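Local atomic coordinates of succinylglutamate desuccinylase (Chromobacterium violaceum, PDB entry 1YW4), a protein that probably hydrolyses N-succinylglutamate to succinate and glutamate, the last step of arginine breakdown by the succinyltransferase pathway, using one zinc ion per subunit. Residues A[100-113]-A[116-129]. Residues are numbered along the deposited sequence; the frame is centred on the assembly and turned at random.
Sequences YGNYDMNRLFNGAH and HPELPESVRAAELE
Glu121 of helix 120-137 grips the backbone of Gly101, Asn102 and Tyr103, and two turns on Glu129 does the same for Gly111, in the zinc-dependent catalytic domain of the AspA/AstE family: a worked example of buried carboxylates holding a loop, here 100-113, that has little regular structure of its own. The Glu121 chain is extended beyond CG, which carries its carboxylate to three successive amides. Gly101 N meets Glu121 OE1 on the syn side at 2.8 Å, while Glu121 OE2 takes Asn102 N on its syn lone pair and Tyr103 N, at 3.1 Å, from above the carboxylate plane. A water bridges OE2, Glu121 N and Asn102 OD1, and Asn90 also bonds OE1, so the group's rotation is closely fixed. Further along, Glu129 OE2 offers its syn lone pair to Gly111 N in the type I' turn Phe109-Ala112.

Between the two acids the packing is mostly apolar. Ala125 CB sits over one face of the Phe109 ring and 4.0 Å from Leu108 CB; Leu128 CD1 lies at that ring's edge, 4.0 Å from Phe109 CZ. Met105, present as selenomethionine, bends at chi3 (-74°), laying CE against Arg124 CG, while the Arg124 guanidinium turns to Ala89 O and Pro34 O. Beside the N-terminal end of the helix, the Tyr103 and His116 rings meet obliquely, their planes at 39°, with Leu119 CD1 against Tyr103 CB. Asp104 bonds the zinc ligand His56, tying this packing to the metal site. Ala126 CB lies over the His113 ring, 3.7 Å from its centroid, and His113 ND1 donates to Leu108 O of its own loop at 3.1 Å.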
loop_
_atom_site.group_PDB
_atom_site.type_symbol
_atom_site.label_atom_id
_atom_site.label_comp_id
_atom_site.label_asym_id
_atom_site.label_seq_id
_atom_site.Cartn_x
_atom_site.Cartn_y
_atom_site.Cartn_z
ATOM N N TYR A 100 -10.786 24.499 21.599
ATOM C CA TYR A 100 -12.183 24.167 21.880
ATOM C C TYR A 100 -12.498 24.449 23.341
ATOM O O TYR A 100 -11.591 24.583 24.159
ATOM C CB TYR A 100 -12.476 22.704 21.542
ATOM C CG TYR A 100 -11.599 21.683 22.239
ATOM C CD1 TYR A 100 -11.783 21.372 23.584
ATOM C CD2 TYR A 100 -10.594 21.018 21.540
ATOM C CE1 TYR A 100 -10.985 20.415 24.214
ATOM C CE2 TYR A 100 -9.792 20.064 22.151
ATOM C CZ TYR A 100 -9.993 19.765 23.488
ATOM O OH TYR A 100 -9.216 18.801 24.093
ATOM N N GLY A 101 -13.784 24.548 23.663
ATOM C CA GLY A 101 -14.174 24.824 25.031
ATOM C C GLY A 101 -14.380 23.578 25.873
ATOM O O GLY A 101 -13.808 23.451 26.952
ATOM N N ASN A 102 -15.186 22.648 25.373
ATOM C CA ASN A 102 -15.483 21.425 26.104
ATOM C C ASN A 102 -15.033 20.166 25.385
ATOM O O ASN A 102 -14.525 19.239 26.009
ATOM C CB ASN A 102 -16.987 21.342 26.360
ATOM C CG ASN A 102 -17.502 22.512 27.156
ATOM O OD1 ASN A 102 -18.615 22.994 26.925
ATOM N ND2 ASN A 102 -16.701 22.977 28.106
ATOM N N TYR A 103 -15.224 20.147 24.068
ATOM C CA TYR A 103 -14.877 18.991 23.248
ATOM C C TYR A 103 -14.435 19.426 21.843
ATOM O O TYR A 103 -14.985 20.374 21.275
ATOM C CB TYR A 103 -16.105 18.088 23.159
ATOM C CG TYR A 103 -15.830 16.632 22.878
ATOM C CD1 TYR A 103 -15.612 16.181 21.577
ATOM C CD2 TYR A 103 -15.842 15.691 23.912
ATOM C CE1 TYR A 103 -15.423 14.825 21.306
ATOM C CE2 TYR A 103 -15.652 14.333 23.653
ATOM C CZ TYR A 103 -15.449 13.910 22.347
ATOM O OH TYR A 103 -15.308 12.572 22.078
ATOM N N ASP A 104 -13.440 18.728 21.304
ATOM C CA ASP A 104 -12.903 18.993 19.968
ATOM C C ASP A 104 -14.034 18.856 18.943
ATOM O O ASP A 104 -14.535 17.753 18.705
ATOM C CB ASP A 104 -11.786 17.982 19.652
ATOM C CG ASP A 104 -11.059 18.282 18.344
ATOM O OD1 ASP A 104 -11.698 18.771 17.389
ATOM O OD2 ASP A 104 -9.843 18.003 18.265
HETATM N N MSE A 105 -14.432 19.968 18.336
HETATM C CA MSE A 105 -15.512 19.927 17.363
HETATM C C MSE A 105 -15.198 19.024 16.187
HETATM O O MSE A 105 -16.100 18.395 15.633
HETATM C CB MSE A 105 -15.853 21.331 16.863
HETATM C CG MSE A 105 -17.073 21.376 15.937
HETATM SE SE MSE A 105 -17.685 23.188 15.630
HETATM C CE MSE A 105 -18.501 23.485 17.354
ATOM N N ASN A 106 -13.932 18.930 15.792
ATOM C CA ASN A 106 -13.653 18.059 14.665
ATOM C C ASN A 106 -13.644 16.592 15.049
ATOM O O ASN A 106 -13.078 15.748 14.357
ATOM C CB ASN A 106 -12.366 18.437 13.940
ATOM C CG ASN A 106 -12.516 18.289 12.433
ATOM O OD1 ASN A 106 -13.636 18.345 11.920
ATOM N ND2 ASN A 106 -11.409 18.113 11.721
ATOM N N ARG A 107 -14.277 16.308 16.178
ATOM C CA ARG A 107 -14.439 14.943 16.647
ATOM C C ARG A 107 -15.944 14.779 16.879
ATOM O O ARG A 107 -16.398 13.734 17.343
ATOM C CB ARG A 107 -13.690 14.717 17.961
ATOM C CG ARG A 107 -12.181 14.647 17.838
ATOM C CD ARG A 107 -11.567 14.295 19.179
ATOM N NE ARG A 107 -12.132 13.050 19.704
ATOM C CZ ARG A 107 -12.027 12.653 20.969
ATOM N NH1 ARG A 107 -12.573 11.506 21.355
ATOM N NH2 ARG A 107 -11.384 13.412 21.850
ATOM N N LEU A 108 -16.716 15.817 16.553
ATOM C CA LEU A 108 -18.167 15.774 16.753
ATOM C C LEU A 108 -19.025 15.700 15.489
ATOM O O LEU A 108 -20.261 15.722 15.569
ATOM C CB LEU A 108 -18.612 16.969 17.593
ATOM C CG LEU A 108 -18.150 16.952 19.054
ATOM C CD1 LEU A 108 -18.536 18.263 19.714
ATOM C CD2 LEU A 108 -18.791 15.766 19.793
ATOM N N PHE A 109 -18.382 15.628 14.328
ATOM C CA PHE A 109 -19.112 15.518 13.075
ATOM C C PHE A 109 -19.398 14.047 12.759
ATOM O O PHE A 109 -19.055 13.156 13.542
ATOM C CB PHE A 109 -18.327 16.168 11.926
ATOM C CG PHE A 109 -18.241 17.669 12.023
ATOM C CD1 PHE A 109 -17.095 18.285 12.527
ATOM C CD2 PHE A 109 -19.320 18.467 11.621
ATOM C CE1 PHE A 109 -17.015 19.680 12.635
ATOM C CE2 PHE A 109 -19.258 19.863 11.724
ATOM C CZ PHE A 109 -18.102 20.473 12.233
ATOM N N ASN A 110 -20.022 13.804 11.609
ATOM C CA ASN A 110 -20.394 12.453 11.185
ATOM C C ASN A 110 -21.385 11.875 12.188
ATOM O O ASN A 110 -21.448 10.663 12.393
ATOM C CB ASN A 110 -19.156 11.550 11.069
ATOM C CG ASN A 110 -19.479 10.173 10.499
ATOM O OD1 ASN A 110 -20.241 10.050 9.542
ATOM N ND2 ASN A 110 -18.887 9.134 11.081
ATOM N N GLY A 111 -22.150 12.765 12.818
ATOM C CA GLY A 111 -23.156 12.350 13.782
ATOM C C GLY A 111 -22.667 12.127 15.201
ATOM O O GLY A 111 -23.472 11.889 16.097
ATOM N N ALA A 112 -21.358 12.210 15.413
ATOM C CA ALA A 112 -20.778 11.997 16.731
ATOM C C ALA A 112 -21.272 12.975 17.800
ATOM O O ALA A 112 -21.138 12.713 19.003
ATOM C CB ALA A 112 -19.255 12.048 16.643
ATOM N N HIS A 113 -21.839 14.099 17.368
ATOM C CA HIS A 113 -22.353 15.098 18.298
ATOM C C HIS A 113 -23.492 14.516 19.148
ATOM O O HIS A 113 -23.754 14.979 20.257
ATOM C CB HIS A 113 -22.855 16.331 17.539
ATOM C CG HIS A 113 -23.782 16.006 16.409
ATOM N ND1 HIS A 113 -23.353 15.890 15.105
ATOM C CD2 HIS A 113 -25.107 15.734 16.396
ATOM C CE1 HIS A 113 -24.374 15.557 14.336
ATOM N NE2 HIS A 113 -25.450 15.455 15.096
ATOM N N HIS A 116 -22.818 13.519 22.784
ATOM C CA HIS A 116 -22.654 14.561 23.794
ATOM C C HIS A 116 -23.629 15.713 23.568
ATOM O O HIS A 116 -23.216 16.857 23.393
ATOM C CB HIS A 116 -21.214 15.084 23.765
ATOM C CG HIS A 116 -20.182 14.022 23.986
ATOM N ND1 HIS A 116 -20.003 13.399 25.202
ATOM C CD2 HIS A 116 -19.291 13.453 23.138
ATOM C CE1 HIS A 116 -19.049 12.492 25.095
ATOM N NE2 HIS A 116 -18.601 12.503 23.852
ATOM N N PRO A 117 -24.941 15.428 23.607
ATOM C CA PRO A 117 -25.966 16.452 23.394
ATOM C C PRO A 117 -25.939 17.590 24.404
ATOM O O PRO A 117 -26.497 18.659 24.160
ATOM C CB PRO A 117 -27.263 15.650 23.448
ATOM C CG PRO A 117 -26.955 14.608 24.469
ATOM C CD PRO A 117 -25.551 14.171 24.081
ATOM N N GLU A 118 -25.276 17.363 25.531
ATOM C CA GLU A 118 -25.188 18.377 26.576
ATOM C C GLU A 118 -24.145 19.447 26.251
ATOM O O GLU A 118 -23.984 20.412 27.007
ATOM C CB GLU A 118 -24.837 17.722 27.917
ATOM C CG GLU A 118 -23.408 17.180 28.009
ATOM C CD GLU A 118 -23.179 15.930 27.172
ATOM O OE1 GLU A 118 -22.004 15.568 26.959
ATOM O OE2 GLU A 118 -24.162 15.299 26.735
ATOM N N LEU A 119 -23.442 19.284 25.131
ATOM C CA LEU A 119 -22.405 20.243 24.753
ATOM C C LEU A 119 -22.811 21.206 23.645
ATOM O O LEU A 119 -23.312 20.799 22.605
ATOM C CB LEU A 119 -21.127 19.514 24.329
ATOM C CG LEU A 119 -20.508 18.553 25.348
ATOM C CD1 LEU A 119 -19.335 17.819 24.721
ATOM C CD2 LEU A 119 -20.069 19.327 26.577
ATOM N N PRO A 120 -22.590 22.508 23.865
ATOM C CA PRO A 120 -22.928 23.532 22.874
ATOM C C PRO A 120 -22.178 23.262 21.568
ATOM O O PRO A 120 -22.686 23.544 20.480
ATOM C CB PRO A 120 -22.483 24.822 23.552
ATOM C CG PRO A 120 -22.676 24.510 25.016
ATOM C CD PRO A 120 -22.113 23.120 25.117
ATOM N N GLU A 121 -20.970 22.707 21.672
ATOM C CA GLU A 121 -20.192 22.402 20.469
ATOM C C GLU A 121 -20.824 21.265 19.663
ATOM O O GLU A 121 -20.599 21.146 18.448
ATOM C CB GLU A 121 -18.734 22.093 20.839
ATOM C CG GLU A 121 -17.888 23.366 20.926
ATOM C CD GLU A 121 -16.710 23.269 21.895
ATOM O OE1 GLU A 121 -15.693 23.958 21.663
ATOM O OE2 GLU A 121 -16.801 22.524 22.897
ATOM N N SER A 122 -21.638 20.450 20.332
ATOM C CA SER A 122 -22.333 19.351 19.666
ATOM C C SER A 122 -23.543 19.914 18.925
ATOM O O SER A 122 -23.853 19.496 17.815
ATOM C CB SER A 122 -22.804 18.299 20.683
ATOM O OG SER A 122 -21.709 17.755 21.395
ATOM N N VAL A 123 -24.234 20.857 19.555
ATOM C CA VAL A 123 -25.386 21.479 18.919
ATOM C C VAL A 123 -24.896 22.235 17.675
ATOM O O VAL A 123 -25.522 22.195 16.617
ATOM C CB VAL A 123 -26.090 22.463 19.882
ATOM C CG1 VAL A 123 -27.256 23.162 19.175
ATOM C CG2 VAL A 123 -26.610 21.697 21.110
ATOM N N ARG A 124 -23.767 22.920 17.817
ATOM C CA ARG A 124 -23.199 23.680 16.717
ATOM C C ARG A 124 -22.758 22.758 15.577
ATOM O O ARG A 124 -23.005 23.036 14.403
ATOM C CB ARG A 124 -22.022 24.506 17.229
ATOM C CG ARG A 124 -21.260 25.236 16.144
ATOM C CD ARG A 124 -22.120 26.255 15.414
ATOM N NE ARG A 124 -21.245 27.133 14.634
ATOM C CZ ARG A 124 -21.642 28.204 13.963
ATOM N NH1 ARG A 124 -22.920 28.559 13.950
ATOM N NH2 ARG A 124 -20.745 28.935 13.319
ATOM N N ALA A 125 -22.108 21.652 15.918
ATOM C CA ALA A 125 -21.674 20.703 14.910
ATOM C C ALA A 125 -22.877 20.198 14.095
ATOM O O ALA A 125 -22.807 20.110 12.863
ATOM C CB ALA A 125 -20.951 19.516 15.578
ATOM N N ALA A 126 -23.974 19.857 14.778
ATOM C CA ALA A 126 -25.174 19.362 14.095
ATOM C C ALA A 126 -25.773 20.425 13.177
ATOM O O ALA A 126 -26.251 20.127 12.083
ATOM C CB ALA A 126 -26.226 18.901 15.124
ATOM N N GLU A 127 -25.726 21.673 13.627
ATOM C CA GLU A 127 -26.242 22.780 12.832
ATOM C C GLU A 127 -25.405 22.939 11.557
ATOM O O GLU A 127 -25.945 23.139 10.465
ATOM C CB GLU A 127 -26.209 24.066 13.658
ATOM C CG GLU A 127 -26.595 25.320 12.889
ATOM C CD GLU A 127 -26.594 26.550 13.765
ATOM O OE1 GLU A 127 -25.513 26.969 14.223
ATOM O OE2 GLU A 127 -27.678 27.105 14.002
ATOM N N LEU A 128 -24.087 22.838 11.699
ATOM C CA LEU A 128 -23.183 22.977 10.561
ATOM C C LEU A 128 -23.363 21.837 9.554
ATOM O O LEU A 128 -23.245 22.048 8.339
ATOM C CB LEU A 128 -21.729 23.040 11.050
ATOM C CG LEU A 128 -21.351 24.242 11.937
ATOM C CD1 LEU A 128 -19.894 24.097 12.362
ATOM C CD2 LEU A 128 -21.563 25.570 11.196
ATOM N N GLU A 129 -23.622 20.631 10.057
ATOM C CA GLU A 129 -23.850 19.470 9.190
ATOM C C GLU A 129 -25.096 19.735 8.352
ATOM O O GLU A 129 -25.095 19.606 7.130
ATOM C CB GLU A 129 -24.092 18.191 10.018
ATOM C CG GLU A 129 -22.910 17.705 10.852
ATOM C CD GLU A 129 -23.104 16.290 11.381
ATOM O OE1 GLU A 129 -24.268 15.856 11.509
ATOM O OE2 GLU A 129 -22.097 15.611 11.677
HETATM O O HOH W 1 -19.263 22.188 23.799
HETATM O O HOH W 2 -21.521 22.272 28.539
#